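TSE2 (Pseudomonas aeruginosa, PDB 5AKO) is a toxin delivered by the H1 type VI secretion system into the cytoplasm of recipient cells, where it likely acts as an NAD-dependent cytotoxin. Local coordinates at residues P68-P73 with M152-L157; P83-V86 with L92-P95; A106-R111 with K137-T142; A40-D45 with A63-P68. All coordinates share one frame; numbering follows the deposited sequence.

Interaction 1 (P68-P73 with M152-L157); sequences PTFDSP and MYREVL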
loop_
_atom_site.group_PDB
_atom_site.type_symbol
_atom_site.label_atom_id
_atom_site.label_comp_id
_atom_site.label_asym_id
_atom_site.label_seq_id
_atom_site.Cartn_x
_atom_site.Cartn_y
_atom_site.Cartn_z
ATOM N N PRO C 68 -5.937 3.421 -22.959
ATOM C CA PRO C 68 -5.653 3.725 -21.571
ATOM C C PRO C 68 -4.683 4.883 -21.493
ATOM O O PRO C 68 -3.907 5.062 -22.425
ATOM C CB PRO C 68 -4.911 2.479 -21.102
ATOM C CG PRO C 68 -4.202 1.987 -22.314
ATOM C CD PRO C 68 -5.153 2.256 -23.427
ATOM N N THR C 69 -4.688 5.614 -20.378
ATOM C CA THR C 69 -3.610 6.549 -20.083
ATOM C C THR C 69 -2.293 5.761 -20.029
ATOM O O THR C 69 -2.211 4.645 -19.445
ATOM C CB THR C 69 -3.792 7.290 -18.722
ATOM O OG1 THR C 69 -3.826 6.325 -17.656
ATOM C CG2 THR C 69 -5.069 8.135 -18.689
ATOM N N PHE C 70 -1.253 6.387 -20.582
ATOM C CA PHE C 70 0.098 5.852 -20.569
ATOM C C PHE C 70 1.040 6.560 -19.602
ATOM O O PHE C 70 2.108 6.066 -19.307
ATOM C CB PHE C 70 0.661 5.928 -21.981
ATOM C CG PHE C 70 -0.078 5.045 -22.946
ATOM C CD1 PHE C 70 0.136 3.663 -22.938
ATOM C CD2 PHE C 70 -1.012 5.582 -23.832
ATOM C CE1 PHE C 70 -0.545 2.839 -23.825
ATOM C CE2 PHE C 70 -1.734 4.745 -24.686
ATOM C CZ PHE C 70 -1.499 3.372 -24.686
ATOM N N ASP C 71 0.662 7.724 -19.113
ATOM C CA ASP C 71 1.558 8.437 -18.229
ATOM C C ASP C 71 0.782 9.058 -17.093
ATOM O O ASP C 71 -0.456 9.007 -17.065
ATOM C CB ASP C 71 2.334 9.507 -19.023
ATOM C CG ASP C 71 1.419 10.509 -19.748
ATOM O OD1 ASP C 71 0.252 10.710 -19.350
ATOM O OD2 ASP C 71 1.884 11.121 -20.738
ATOM N N SER C 72 1.517 9.650 -16.153
ATOM C CA SER C 72 0.940 10.636 -15.274
ATOM C C SER C 72 1.640 11.947 -15.577
ATOM O O SER C 72 2.866 12.089 -15.351
ATOM C CB SER C 72 1.081 10.252 -13.805
ATOM O OG SER C 72 2.358 9.776 -13.469
ATOM N N PRO C 73 0.871 12.920 -16.103
ATOM C CA PRO C 73 1.482 14.206 -16.418
ATOM C C PRO C 73 1.981 14.821 -15.124
ATOM O O PRO C 73 1.427 14.492 -14.070
ATOM C CB PRO C 73 0.313 15.012 -16.971
ATOM C CG PRO C 73 -0.874 14.484 -16.233
ATOM C CD PRO C 73 -0.605 13.011 -16.045
ATOM N N MET C 152 3.700 -6.134 -26.353
ATOM C CA MET C 152 3.656 -5.344 -27.577
ATOM C C MET C 152 4.011 -3.881 -27.333
ATOM O O MET C 152 3.856 -3.373 -26.216
ATOM C CB MET C 152 2.280 -5.438 -28.227
ATOM C CG MET C 152 1.130 -4.993 -27.347
ATOM S SD MET C 152 -0.508 -5.356 -28.015
ATOM C CE MET C 152 -0.452 -7.135 -28.106
ATOM N N TYR C 153 4.489 -3.215 -28.388
ATOM C CA TYR C 153 4.780 -1.799 -28.334
ATOM C C TYR C 153 3.498 -1.018 -28.360
ATOM O O TYR C 153 2.450 -1.514 -28.764
ATOM C CB TYR C 153 5.722 -1.371 -29.482
ATOM C CG TYR C 153 7.089 -2.037 -29.415
ATOM C CD1 TYR C 153 7.998 -1.709 -28.387
ATOM C CD2 TYR C 153 7.453 -3.031 -30.322
ATOM C CE1 TYR C 153 9.233 -2.326 -28.295
ATOM C CE2 TYR C 153 8.685 -3.660 -30.241
ATOM C CZ TYR C 153 9.578 -3.300 -29.242
ATOM O OH TYR C 153 10.792 -3.939 -29.131
ATOM N N ARG C 154 3.581 0.233 -27.907
ATOM C CA ARG C 154 2.427 1.090 -27.766
ATOM C C ARG C 154 1.583 1.198 -29.020
ATOM O O ARG C 154 0.352 1.137 -28.970
ATOM C CB ARG C 154 2.862 2.484 -27.327
ATOM C CG ARG C 154 1.688 3.267 -26.780
ATOM C CD ARG C 154 2.039 4.664 -26.343
ATOM N NE ARG C 154 2.956 4.693 -25.208
ATOM C CZ ARG C 154 3.280 5.807 -24.563
ATOM N NH1 ARG C 154 2.769 6.968 -24.959
ATOM N NH2 ARG C 154 4.131 5.765 -23.538
ATOM N N GLU C 155 2.244 1.420 -30.149
ATOM C CA GLU C 155 1.546 1.665 -31.427
ATOM C C GLU C 155 0.659 0.475 -31.808
ATOM O O GLU C 155 -0.464 0.650 -32.217
ATOM C CB GLU C 155 2.560 1.966 -32.555
ATOM C CG GLU C 155 3.661 2.981 -32.183
ATOM C CD GLU C 155 4.978 2.336 -31.675
ATOM O OE1 GLU C 155 5.770 1.824 -32.510
ATOM O OE2 GLU C 155 5.220 2.340 -30.437
ATOM N N VAL C 156 1.179 -0.735 -31.635
ATOM C CA VAL C 156 0.445 -1.929 -31.943
ATOM C C VAL C 156 -0.804 -2.040 -31.055
ATOM O O VAL C 156 -1.895 -2.379 -31.544
ATOM C CB VAL C 156 1.337 -3.185 -31.797
ATOM C CG1 VAL C 156 0.510 -4.471 -31.928
ATOM C CG2 VAL C 156 2.471 -3.162 -32.831
ATOM N N LEU C 157 -0.636 -1.739 -29.767
ATOM C CA LEU C 157 -1.729 -1.783 -28.781
ATOM C C LEU C 157 -2.803 -0.781 -29.113
ATOM O O LEU C 157 -3.978 -1.120 -29.132
ATOM C CB LEU C 157 -1.188 -1.504 -27.370
ATOM C CG LEU C 157 -2.206 -1.349 -26.219
ATOM C CD1 LEU C 157 -3.142 -2.557 -26.091
ATOM C CD2 LEU C 157 -1.486 -1.130 -24.905
#

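Interaction 2 (P83-V86 with L92-P95); sequences PDIV and LYAP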
loop_
_atom_site.group_PDB
_atom_site.type_symbol
_atom_site.label_atom_id
_atom_site.label_comp_id
_atom_site.label_asym_id
_atom_site.label_seq_id
_atom_site.Cartn_x
_atom_site.Cartn_y
_atom_site.Cartn_z
ATOM N N PRO C 83 -0.738 5.674 -14.112
ATOM C CA PRO C 83 -1.095 5.259 -15.485
ATOM C C PRO C 83 -1.925 3.988 -15.493
ATOM O O PRO C 83 -1.685 3.130 -14.709
ATOM C CB PRO C 83 0.267 4.963 -16.152
ATOM C CG PRO C 83 1.265 5.465 -15.201
ATOM C CD PRO C 83 0.686 5.440 -13.861
ATOM N N ASP C 84 -2.864 3.876 -16.398
ATOM C CA ASP C 84 -3.692 2.680 -16.443
ATOM C C ASP C 84 -2.840 1.465 -16.820
ATOM O O ASP C 84 -3.018 0.388 -16.293
ATOM C CB ASP C 84 -4.805 2.831 -17.472
ATOM C CG ASP C 84 -5.787 3.949 -17.166
ATOM O OD1 ASP C 84 -5.957 4.339 -15.986
ATOM O OD2 ASP C 84 -6.434 4.421 -18.146
ATOM N N ILE C 85 -1.901 1.643 -17.731
ATOM C CA ILE C 85 -0.969 0.570 -18.089
ATOM C C ILE C 85 0.458 1.111 -18.158
ATOM O O ILE C 85 0.658 2.270 -18.382
ATOM C CB ILE C 85 -1.404 -0.061 -19.427
ATOM C CG1 ILE C 85 -0.629 -1.335 -19.717
ATOM C CG2 ILE C 85 -1.243 0.913 -20.575
ATOM C CD1 ILE C 85 -1.134 -2.138 -20.914
ATOM N N VAL C 86 1.433 0.235 -17.979
ATOM C CA VAL C 86 2.840 0.562 -17.831
ATOM C C VAL C 86 3.732 -0.448 -18.600
ATOM O O VAL C 86 3.573 -1.674 -18.475
ATOM C CB VAL C 86 3.208 0.420 -16.318
ATOM C CG1 VAL C 86 4.681 0.493 -16.100
ATOM C CG2 VAL C 86 2.520 1.503 -15.492
ATOM N N LEU C 92 7.948 -2.571 -24.003
ATOM C CA LEU C 92 6.878 -3.514 -24.337
ATOM C C LEU C 92 5.790 -3.568 -23.235
ATOM O O LEU C 92 6.070 -3.629 -22.041
ATOM C CB LEU C 92 7.455 -4.921 -24.570
ATOM C CG LEU C 92 8.322 -5.154 -25.841
ATOM C CD1 LEU C 92 9.094 -6.460 -25.775
ATOM C CD2 LEU C 92 7.476 -5.172 -27.114
ATOM N N TYR C 93 4.553 -3.492 -23.652
ATOM C CA TYR C 93 3.408 -3.610 -22.751
ATOM C C TYR C 93 3.024 -5.071 -22.634
ATOM O O TYR C 93 2.591 -5.663 -23.596
ATOM C CB TYR C 93 2.252 -2.791 -23.276
ATOM C CG TYR C 93 2.541 -1.326 -23.184
ATOM C CD1 TYR C 93 3.223 -0.654 -24.220
ATOM C CD2 TYR C 93 2.242 -0.640 -22.064
ATOM C CE1 TYR C 93 3.547 0.677 -24.120
ATOM C CE2 TYR C 93 2.564 0.690 -21.941
ATOM C CZ TYR C 93 3.197 1.354 -22.976
ATOM O OH TYR C 93 3.486 2.693 -22.827
ATOM N N ALA C 94 3.268 -5.654 -21.476
ATOM C CA ALA C 94 3.007 -7.075 -21.229
ATOM C C ALA C 94 1.628 -7.267 -20.549
ATOM O O ALA C 94 1.149 -6.401 -19.877
ATOM C CB ALA C 94 4.109 -7.655 -20.340
ATOM N N PRO C 95 1.007 -8.434 -20.720
ATOM C CA PRO C 95 -0.235 -8.708 -19.989
ATOM C C PRO C 95 -0.194 -8.476 -18.443
ATOM O O PRO C 95 0.870 -8.515 -17.807
ATOM C CB PRO C 95 -0.515 -10.180 -20.284
ATOM C CG PRO C 95 0.495 -10.626 -21.302
ATOM C CD PRO C 95 1.483 -9.554 -21.548
#

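Interaction 3 (A106-R111 with K137-T142); sequences AGVLRR and KRLQAT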
loop_
_atom_site.group_PDB
_atom_site.type_symbol
_atom_site.label_atom_id
_atom_site.label_comp_id
_atom_site.label_asym_id
_atom_site.label_seq_id
_atom_site.Cartn_x
_atom_site.Cartn_y
_atom_site.Cartn_z
ATOM N N ALA C 106 -24.049 0.407 -17.032
ATOM C CA ALA C 106 -23.891 1.804 -17.447
ATOM C C ALA C 106 -23.924 2.776 -16.291
ATOM O O ALA C 106 -24.554 2.530 -15.270
ATOM C CB ALA C 106 -25.003 2.178 -18.417
ATOM N N GLY C 107 -23.286 3.925 -16.474
ATOM C CA GLY C 107 -23.458 5.017 -15.533
ATOM C C GLY C 107 -22.688 4.803 -14.238
ATOM O O GLY C 107 -22.914 5.476 -13.261
ATOM N N VAL C 108 -21.744 3.877 -14.245
ATOM C CA VAL C 108 -20.942 3.598 -13.052
ATOM C C VAL C 108 -20.214 4.867 -12.640
ATOM O O VAL C 108 -20.156 5.184 -11.467
ATOM C CB VAL C 108 -19.933 2.449 -13.309
ATOM C CG1 VAL C 108 -18.974 2.285 -12.136
ATOM C CG2 VAL C 108 -20.671 1.137 -13.558
ATOM N N LEU C 109 -19.684 5.598 -13.615
ATOM C CA LEU C 109 -19.071 6.854 -13.348
ATOM C C LEU C 109 -20.109 7.984 -13.578
ATOM O O LEU C 109 -20.384 8.396 -14.719
ATOM C CB LEU C 109 -17.859 7.035 -14.251
ATOM C CG LEU C 109 -16.567 6.317 -13.874
ATOM C CD1 LEU C 109 -16.688 4.848 -14.126
ATOM C CD2 LEU C 109 -15.417 6.862 -14.682
ATOM N N ARG C 110 -20.651 8.488 -12.482
ATOM C CA ARG C 110 -21.780 9.391 -12.555
ATOM C C ARG C 110 -21.455 10.689 -13.272
ATOM O O ARG C 110 -22.290 11.223 -13.987
ATOM C CB ARG C 110 -22.397 9.606 -11.149
ATOM C CG ARG C 110 -23.282 8.402 -10.739
ATOM C CD ARG C 110 -23.141 7.919 -9.290
ATOM N NE ARG C 110 -24.130 8.465 -8.345
ATOM N N ARG C 111 -20.219 11.146 -13.171
ATOM C CA ARG C 111 -19.873 12.395 -13.791
ATOM C C ARG C 111 -19.392 12.292 -15.236
ATOM O O ARG C 111 -18.852 13.253 -15.738
ATOM C CB ARG C 111 -18.843 13.095 -12.930
ATOM C CG ARG C 111 -19.497 13.746 -11.714
ATOM C CD ARG C 111 -18.540 13.802 -10.529
ATOM N NE ARG C 111 -19.145 14.133 -9.233
ATOM C CZ ARG C 111 -19.621 13.255 -8.341
ATOM N NH1 ARG C 111 -19.621 11.946 -8.598
ATOM N NH2 ARG C 111 -20.117 13.693 -7.174
ATOM N N LYS C 137 -17.773 -3.268 -4.752
ATOM C CA LYS C 137 -18.984 -3.059 -3.932
ATOM C C LYS C 137 -19.373 -1.603 -3.898
ATOM O O LYS C 137 -20.546 -1.267 -3.905
ATOM C CB LYS C 137 -18.769 -3.597 -2.486
ATOM C CG LYS C 137 -18.727 -5.135 -2.427
ATOM C CD LYS C 137 -18.514 -5.706 -1.033
ATOM C CE LYS C 137 -17.056 -5.755 -0.636
ATOM N NZ LYS C 137 -16.204 -6.551 -1.564
ATOM N N ARG C 138 -18.377 -0.721 -3.846
ATOM C CA ARG C 138 -18.643 0.714 -3.788
ATOM C C ARG C 138 -19.369 1.144 -5.061
ATOM O O ARG C 138 -20.263 1.976 -5.018
ATOM C CB ARG C 138 -17.334 1.479 -3.565
ATOM C CG ARG C 138 -17.400 2.995 -3.564
ATOM C CD ARG C 138 -15.975 3.562 -3.407
ATOM N NE ARG C 138 -15.152 3.384 -4.609
ATOM C CZ ARG C 138 -15.129 4.219 -5.636
ATOM N NH1 ARG C 138 -15.882 5.317 -5.650
ATOM N NH2 ARG C 138 -14.359 3.965 -6.685
ATOM N N LEU C 139 -19.015 0.535 -6.175
ATOM C CA LEU C 139 -19.590 0.869 -7.453
ATOM C C LEU C 139 -20.660 -0.091 -7.873
ATOM O O LEU C 139 -21.333 0.142 -8.865
ATOM C CB LEU C 139 -18.475 0.885 -8.525
ATOM C CG LEU C 139 -17.354 1.906 -8.278
ATOM C CD1 LEU C 139 -16.227 1.828 -9.287
ATOM C CD2 LEU C 139 -17.948 3.309 -8.250
ATOM N N GLN C 140 -20.797 -1.197 -7.171
ATOM C CA GLN C 140 -21.842 -2.145 -7.491
ATOM C C GLN C 140 -21.784 -2.484 -8.948
ATOM O O GLN C 140 -22.775 -2.378 -9.668
ATOM C CB GLN C 140 -23.224 -1.575 -7.182
ATOM C CG GLN C 140 -23.385 -1.052 -5.778
ATOM C CD GLN C 140 -24.813 -0.612 -5.540
ATOM O OE1 GLN C 140 -25.730 -1.439 -5.452
ATOM N NE2 GLN C 140 -25.021 0.684 -5.487
ATOM N N ALA C 141 -20.613 -2.900 -9.373
ATOM C CA ALA C 141 -20.422 -3.304 -10.741
ATOM C C ALA C 141 -19.174 -4.085 -10.803
ATOM O O ALA C 141 -18.287 -3.921 -9.976
ATOM C CB ALA C 141 -20.319 -2.083 -11.669
ATOM N N THR C 142 -19.087 -4.940 -11.787
ATOM C CA THR C 142 -17.898 -5.784 -11.906
ATOM C C THR C 142 -16.966 -5.111 -12.866
ATOM O O THR C 142 -17.379 -4.733 -13.960
ATOM C CB THR C 142 -18.237 -7.206 -12.434
ATOM O OG1 THR C 142 -18.968 -7.904 -11.418
ATOM C CG2 THR C 142 -16.949 -7.965 -12.717
#

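Interaction 4 (A40-D45 with A63-P68); sequences ANYDGD and APLLHP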
loop_
_atom_site.group_PDB
_atom_site.type_symbol
_atom_site.label_atom_id
_atom_site.label_comp_id
_atom_site.label_asym_id
_atom_site.label_seq_id
_atom_site.Cartn_x
_atom_site.Cartn_y
_atom_site.Cartn_z
ATOM N N ALA C 40 -14.346 15.828 -22.338
ATOM C CA ALA C 40 -13.219 16.716 -22.110
ATOM C C ALA C 40 -11.852 16.089 -22.427
ATOM O O ALA C 40 -10.889 16.807 -22.732
ATOM C CB ALA C 40 -13.246 17.209 -20.668
ATOM N N ASN C 41 -11.772 14.764 -22.345
ATOM C CA ASN C 41 -10.525 14.033 -22.596
ATOM C C ASN C 41 -10.136 13.924 -24.077
ATOM O O ASN C 41 -9.030 13.492 -24.389
ATOM C CB ASN C 41 -10.597 12.626 -21.945
ATOM C CG ASN C 41 -10.407 12.667 -20.428
ATOM O OD1 ASN C 41 -9.851 13.613 -19.906
ATOM N ND2 ASN C 41 -10.843 11.635 -19.728
ATOM N N TYR C 42 -11.032 14.302 -24.980
ATOM C CA TYR C 42 -10.802 14.090 -26.419
ATOM C C TYR C 42 -10.584 15.415 -27.176
ATOM O O TYR C 42 -11.073 16.465 -26.744
ATOM C CB TYR C 42 -11.956 13.244 -27.013
ATOM C CG TYR C 42 -12.072 11.937 -26.270
ATOM C CD1 TYR C 42 -11.231 10.864 -26.580
ATOM C CD2 TYR C 42 -12.952 11.801 -25.182
ATOM C CE1 TYR C 42 -11.285 9.673 -25.860
ATOM C CE2 TYR C 42 -13.018 10.624 -24.464
ATOM C CZ TYR C 42 -12.181 9.558 -24.805
ATOM O OH TYR C 42 -12.235 8.386 -24.095
ATOM N N ASP C 43 -9.811 15.355 -28.265
ATOM C CA ASP C 43 -9.498 16.522 -29.106
ATOM C C ASP C 43 -10.380 16.494 -30.366
ATOM O O ASP C 43 -9.913 16.216 -31.468
ATOM C CB ASP C 43 -7.993 16.558 -29.445
ATOM N N GLY C 44 -11.663 16.800 -30.167
ATOM C CA GLY C 44 -12.717 16.592 -31.181
ATOM C C GLY C 44 -13.983 16.131 -30.478
ATOM O O GLY C 44 -13.940 15.804 -29.291
ATOM N N ASP C 45 -15.110 16.094 -31.182
ATOM C CA ASP C 45 -16.379 15.680 -30.557
ATOM C C ASP C 45 -16.614 14.165 -30.653
ATOM O O ASP C 45 -16.617 13.600 -31.748
ATOM C CB ASP C 45 -17.578 16.414 -31.179
ATOM C CG ASP C 45 -18.927 15.699 -30.920
ATOM O OD1 ASP C 45 -19.262 14.716 -31.638
ATOM O OD2 ASP C 45 -19.665 16.131 -30.000
ATOM N N ALA C 63 -11.888 7.850 -32.797
ATOM C CA ALA C 63 -11.515 8.409 -31.506
ATOM C C ALA C 63 -10.988 7.296 -30.590
ATOM O O ALA C 63 -11.453 6.154 -30.678
ATOM C CB ALA C 63 -12.701 9.097 -30.881
ATOM N N PRO C 64 -9.989 7.612 -29.757
ATOM C CA PRO C 64 -9.227 6.628 -28.985
ATOM C C PRO C 64 -9.945 6.238 -27.698
ATOM O O PRO C 64 -9.408 6.392 -26.618
ATOM C CB PRO C 64 -7.901 7.357 -28.720
ATOM C CG PRO C 64 -8.288 8.784 -28.684
ATOM C CD PRO C 64 -9.325 8.921 -29.753
ATOM N N LEU C 65 -11.165 5.717 -27.842
ATOM C CA LEU C 65 -12.095 5.601 -26.711
ATOM C C LEU C 65 -11.688 4.551 -25.681
ATOM O O LEU C 65 -12.038 4.642 -24.521
ATOM C CB LEU C 65 -13.501 5.312 -27.245
ATOM C CG LEU C 65 -14.214 6.467 -27.991
ATOM C CD1 LEU C 65 -15.605 6.034 -28.390
ATOM C CD2 LEU C 65 -14.325 7.716 -27.139
ATOM N N LEU C 66 -11.013 3.526 -26.144
ATOM C CA LEU C 66 -10.557 2.455 -25.317
ATOM C C LEU C 66 -9.033 2.499 -25.138
ATOM O O LEU C 66 -8.421 1.486 -24.826
ATOM C CB LEU C 66 -10.935 1.125 -25.981
ATOM C CG LEU C 66 -12.404 0.879 -26.281
ATOM C CD1 LEU C 66 -12.600 -0.421 -27.044
ATOM C CD2 LEU C 66 -13.242 0.837 -25.051
ATOM N N HIS C 67 -8.428 3.658 -25.360
ATOM C CA HIS C 67 -7.023 3.839 -25.069
ATOM C C HIS C 67 -6.881 4.084 -23.592
ATOM O O HIS C 67 -7.621 4.882 -23.029
ATOM C CB HIS C 67 -6.435 5.057 -25.812
ATOM C CG HIS C 67 -6.199 4.823 -27.262
ATOM N ND1 HIS C 67 -5.242 5.507 -27.974
ATOM C CD2 HIS C 67 -6.817 4.010 -28.149
ATOM C CE1 HIS C 67 -5.256 5.097 -29.231
ATOM N NE2 HIS C 67 -6.202 4.183 -29.362
ATOM N N PRO C 68 -5.937 3.421 -22.959
ATOM C CA PRO C 68 -5.653 3.725 -21.571
ATOM C C PRO C 68 -4.683 4.883 -21.493
ATOM O O PRO C 68 -3.907 5.062 -22.425
ATOM C CB PRO C 68 -4.911 2.479 -21.102
ATOM C CG PRO C 68 -4.202 1.987 -22.314
ATOM C CD PRO C 68 -5.153 2.256 -23.427
#

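Interaction 1 (P68-P73 with M152-L157)
Phe70 and Arg154 lie flat against each other and carry most of this contact. The guanidinium is almost parallel to the phenyl ring, with planes 5° apart and centres separated by 4.4 Å. It is the arginine's methylene CD that sits over the ring centre, 3.8 Å from the centroid, a CH-pi contact. A bend at chi3 (-65°) then carries the charged group back along the plane, so that CZ ends up above Phe70 CB at 3.7 Å, while Arg154 CG lies over the far rim. The tight part is thus a sandwich: the opposite face of the ring has Pro68 O 3.1 Å above its plane, offset toward the rim. Packing is looser at the ring's edge, where the buried Leu157 brings CD2 to 4.2 Å from Phe70 CE1. Arg154 is exposed to solvent, and Asp71 OD2 stays 6.0 Å from Arg154 NH1, so any attraction between these charges acts at a distance. Arg154 NE also makes a weak hydrogen bond to the hydroxyl of Tyr93. What results is an arginine-aromatic stack, with the arginine's methylene over the ring centre, that ties the first turn of helix 154-176, N-capped by Tyr153, to the long loop containing Phe70.

Interaction 2 (P83-V86 with L92-P95)
Ile85 extends CG1 anti to its backbone N (chi1 -170°) and continues outstretched to CD1 (chi2 171°), while Tyr93 turns its ring away from its own carbonyl carbon and beside its N (chi1 -69°). Together these torsions bring the isoleucine's arm obliquely against the CD2/CE2 side of the phenol. Of the Ile85 atoms, CG1 comes closest, 3.8 Å from Tyr93 CD2, and Ile85 CD1 follows at 3.9 Å from the same ring atom, reaching on toward Tyr93 CB. The other branch, Ile85 CG2, lies 4.1 Å from Tyr93 CE2, so both arms of the branched side chain take part. The two side chains cross at a slant, and the ring is met neither squarely on its face nor at its edge. Val86 contributes in a different way: its CB points away from Tyr93, and it is the backbone carbonyl carbon, Val86 C, that rests against Tyr93 CE2 at 3.7 Å. The isopropyl group is left to pack on a polar side chain of another protein chain. All three touching residues are buried, and the contact between them is van der Waals in character. The ring's hydroxyl finds its hydrogen-bond partner outside the two segments. Both segments belong to the loop between strands 33-37 and 100-103, and five residues separate them. Tyr93 reaches toward the start of helix 154-176, bonding through its backbone to Met152, while Ile85 backs onto Pro68.

Interaction 3 (A106-R111 with K137-T142)
Leu139, the main partner of Val108 here, also has a flat neighbour within its own segment: its CD2 lies 3.7 Å above one face of the Arg138 guanidinium, offset toward the rim. Outside the two segments, NH1 and NH2 of Arg138 are each salt-bridged to an acidic side chain of another protein chain. Across the contact itself everything is aliphatic. Val108 drives its forked side chain between Leu139 and Ala141, one methyl to each. CG1, anti to the backbone N (chi1 172°), meets Leu139 CB at 3.9 Å and Leu139 CD1 at 4.0 Å, the two side chains crossing at about a right angle. CG2 presses on Ala141 CB at 3.7 Å. Ala141 belongs to a G1 beta bulge, in which it and Gln140 both face Asn136. Arg105 ties down this corner by bonding to the carbonyl oxygens of Leu139 and Gln140. The contact therefore joins the hairpin turn linking strands 128-136 and 141-148 to the loop between strands 100-103 and 114-118, and Phe103 of strand 100-103 packs against Val108, Leu139 and Ala141 alike.

Interaction 4 (A40-D45 with A63-P68)
A type I beta turn from Pro64 to His67, overlapped by an inverse gamma turn centred on Pro64, forms the surface on which the Tyr42 ring lies. Leu65 makes the closer approach: its CD2 methyl stands over one face of the phenol, 4.1 Å from the centroid and 28° off the normal, a CH-pi contact shifted toward the hydroxyl end. The same methyl is 3.7 Å from Tyr42 CZ, and the two side chains cross at about a right angle. Tyr42 is brought over the turn with CG anti to its carbonyl carbon (chi1 -57°). At the edge of the ring, in its plane, lies the carbonyl oxygen of Pro64, 3.9 Å from Tyr42 CE1. The same oxygen accepts the backbone bond from His67 N that closes the turn. The pyrrolidine slides past the tyrosine in the opposite direction, Pro64 CG touching Tyr42 CD1 more loosely at 4.2 Å. Pro64 CB also sits 3.3 Å above the centre of the His67 ring. Leu65 packs in addition on Phe116 of strand 114-118, and its carbonyl oxygen is bonded by Arg35 NE of strand 33-37. Two parts of one long loop thus meet beside the two-stranded sheet of 33-37 and 114-118, through a tyrosine packed by CH-pi and van der Waals contacts on a type I beta turn that overlaps an inverse gamma turn.

How the interactions relate
Interactions 1 and 2 form one continuous patch, their centres about 7 Å apart. Two bonds join them, Met152 O to Tyr93 N at 2.7 Å and Thr69 OG1 to Asp84 N at 2.9 Å, and Phe70 CD1 packs on Tyr93 OH. Interaction 4 runs into this patch through Pro68, which it shares with interaction 1 and which also touches Ile85 of interaction 2 (Pro68 CG to Ile85 CG2, 3.6 Å). Interaction 3 stands apart, its centre about 25 Å from that of interaction 1 and across the centre of the chain. Its nearest atoms are about 8 Å from interaction 4. Contacts 1, 2 and 4 all involve the long loop between strands 33-37 and 100-103, while interaction 3 lies at the turn between strands 128-136 and 141-148.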